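Local atomic coordinates of pyrrolidone-carboxylate peptidase (PDB entry 5Z48), a protein that removes N-terminal pyroglutamyl groups from polypeptides as a tetrameric cysteine peptidase of the C15 family. Residues Ala126-Glu130 with Ala131-Gly135. Sequence-based numbering, arbitrary orientation.
Sequences AAWRE and AEIPG
The carbonyl oxygen of W128 accepts the shortest hydrogen bond of this helix end, 2.8 Å from I133 N to W128 O, with a fairly straight N-H...O angle of 161°. The donor sits above the carbonyl plane rather than on a lone pair. Next to it E132 N bonds to R129 O at 2.9 Å. E132 has positive phi (62°), and the two bonds, nested one inside the other, make it the C-prime residue of a Schellman motif that ends helix 121-130. One step earlier, A131 N still gives the regular helical bond to A127 O, at 3.0 Å.

The reversal brings the side chains of W128 and I133 together, CB to CB at 4.1 Å. With chi1 of I133 at -63°, its CG1 lies beside the backbone N and CG2 falls anti to it, over one face of the indole, 4.2 Å above the plane and displaced toward the rim. Two residues on, G135, which has no side chain, brings its CA obliquely to the ring, 4.0 Å from W128 CE3. V80 and L82 of strand 80-90 and V203 of helix 194-211 pack on the indole, while W128 NE1 bonds to A200 O. The guanidinium of R129 gives NH1 to L180 O of the second subunit.

In the loop that joins helix 121-130 to strand 135-138, the carbonyls of A127, W128 and R129 thus take up the N-H groups of A131, I133 and E132, so that polar backbone bonds end the helix while W128 and I133, both buried, pack side by side.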
loop_
_atom_site.group_PDB
_atom_site.type_symbol
_atom_site.label_atom_id
_atom_site.label_comp_id
_atom_site.label_asym_id
_atom_site.label_seq_id
_atom_site.Cartn_x
_atom_site.Cartn_y
_atom_site.Cartn_z
ATOM N N ALA B 126 -15.348 18.610 -8.875
ATOM C CA ALA B 126 -16.646 18.922 -8.288
ATOM C C ALA B 126 -17.758 18.175 -9.016
ATOM O O ALA B 126 -18.709 17.685 -8.396
ATOM C CB ALA B 126 -16.913 20.432 -8.316
ATOM N N ALA B 127 -17.643 18.073 -10.345
ATOM C CA ALA B 127 -18.654 17.320 -11.087
ATOM C C ALA B 127 -18.625 15.840 -10.714
ATOM O O ALA B 127 -19.681 15.205 -10.552
ATOM C CB ALA B 127 -18.435 17.503 -12.596
ATOM N N TRP B 128 -17.420 15.289 -10.557
ATOM C CA TRP B 128 -17.289 13.907 -10.102
ATOM C C TRP B 128 -17.930 13.729 -8.735
ATOM O O TRP B 128 -18.677 12.777 -8.515
ATOM C CB TRP B 128 -15.810 13.505 -10.013
ATOM C CG TRP B 128 -15.157 13.075 -11.307
ATOM C CD1 TRP B 128 -15.772 12.702 -12.478
ATOM C CD2 TRP B 128 -13.752 12.964 -11.538
ATOM N NE1 TRP B 128 -14.834 12.362 -13.419
ATOM C CE2 TRP B 128 -13.585 12.498 -12.859
ATOM C CE3 TRP B 128 -12.618 13.192 -10.740
ATOM C CZ2 TRP B 128 -12.313 12.294 -13.428
ATOM C CZ3 TRP B 128 -11.364 12.954 -11.301
ATOM C CH2 TRP B 128 -11.222 12.494 -12.619
ATOM N N ARG B 129 -17.634 14.628 -7.786
ATOM C CA ARG B 129 -18.222 14.487 -6.447
ATOM C C ARG B 129 -19.752 14.564 -6.485
ATOM O O ARG B 129 -20.456 13.789 -5.803
ATOM C CB ARG B 129 -17.642 15.558 -5.522
ATOM C CG ARG B 129 -18.101 15.334 -4.054
ATOM C CD ARG B 129 -17.194 15.999 -3.020
ATOM N NE ARG B 129 -15.917 15.293 -2.821
ATOM C CZ ARG B 129 -15.723 14.353 -1.889
ATOM N NH1 ARG B 129 -16.716 14.002 -1.108
ATOM N NH2 ARG B 129 -14.538 13.758 -1.770
ATOM N N GLU B 130 -20.296 15.477 -7.291
ATOM C CA GLU B 130 -21.742 15.573 -7.399
ATOM C C GLU B 130 -22.338 14.286 -7.964
ATOM O O GLU B 130 -23.433 13.883 -7.557
ATOM C CB GLU B 130 -22.096 16.786 -8.272
ATOM C CG GLU B 130 -23.564 17.253 -8.163
ATOM C CD GLU B 130 -24.512 16.491 -9.082
ATOM O OE1 GLU B 130 -24.035 15.912 -10.094
ATOM O OE2 GLU B 130 -25.745 16.477 -8.796
ATOM N N ALA B 131 -21.596 13.595 -8.839
ATOM C CA ALA B 131 -22.013 12.307 -9.391
ATOM C C ALA B 131 -21.632 11.119 -8.512
ATOM O O ALA B 131 -21.744 9.971 -8.966
ATOM C CB ALA B 131 -21.413 12.125 -10.792
ATOM N N GLU B 132 -21.175 11.379 -7.276
ATOM C CA GLU B 132 -20.783 10.352 -6.300
ATOM C C GLU B 132 -19.605 9.515 -6.792
ATOM O O GLU B 132 -19.494 8.337 -6.444
ATOM C CB GLU B 132 -21.959 9.457 -5.903
ATOM C CG GLU B 132 -23.107 10.267 -5.292
ATOM C CD GLU B 132 -24.320 9.447 -4.949
ATOM O OE1 GLU B 132 -25.387 10.071 -4.716
ATOM O OE2 GLU B 132 -24.253 8.192 -4.945
ATOM N N ILE B 133 -18.684 10.152 -7.508
ATOM C CA ILE B 133 -17.459 9.506 -7.998
ATOM C C ILE B 133 -16.279 10.061 -7.210
ATOM O O ILE B 133 -15.965 11.258 -7.338
ATOM C CB ILE B 133 -17.264 9.722 -9.510
ATOM C CG1 ILE B 133 -18.428 9.067 -10.262
ATOM C CG2 ILE B 133 -15.935 9.111 -9.997
ATOM C CD1 ILE B 133 -18.478 9.491 -11.731
ATOM N N PRO B 134 -15.585 9.228 -6.415
ATOM C CA PRO B 134 -14.320 9.647 -5.778
ATOM C C PRO B 134 -13.236 9.896 -6.813
ATOM O O PRO B 134 -13.135 9.174 -7.804
ATOM C CB PRO B 134 -13.943 8.431 -4.919
ATOM C CG PRO B 134 -15.101 7.540 -4.855
ATOM C CD PRO B 134 -15.968 7.841 -6.089
ATOM N N GLY B 135 -12.431 10.947 -6.600
ATOM C CA GLY B 135 -11.322 11.210 -7.515
ATOM C C GLY B 135 -10.446 12.332 -7.009
ATOM O O GLY B 135 -10.739 12.965 -5.988
#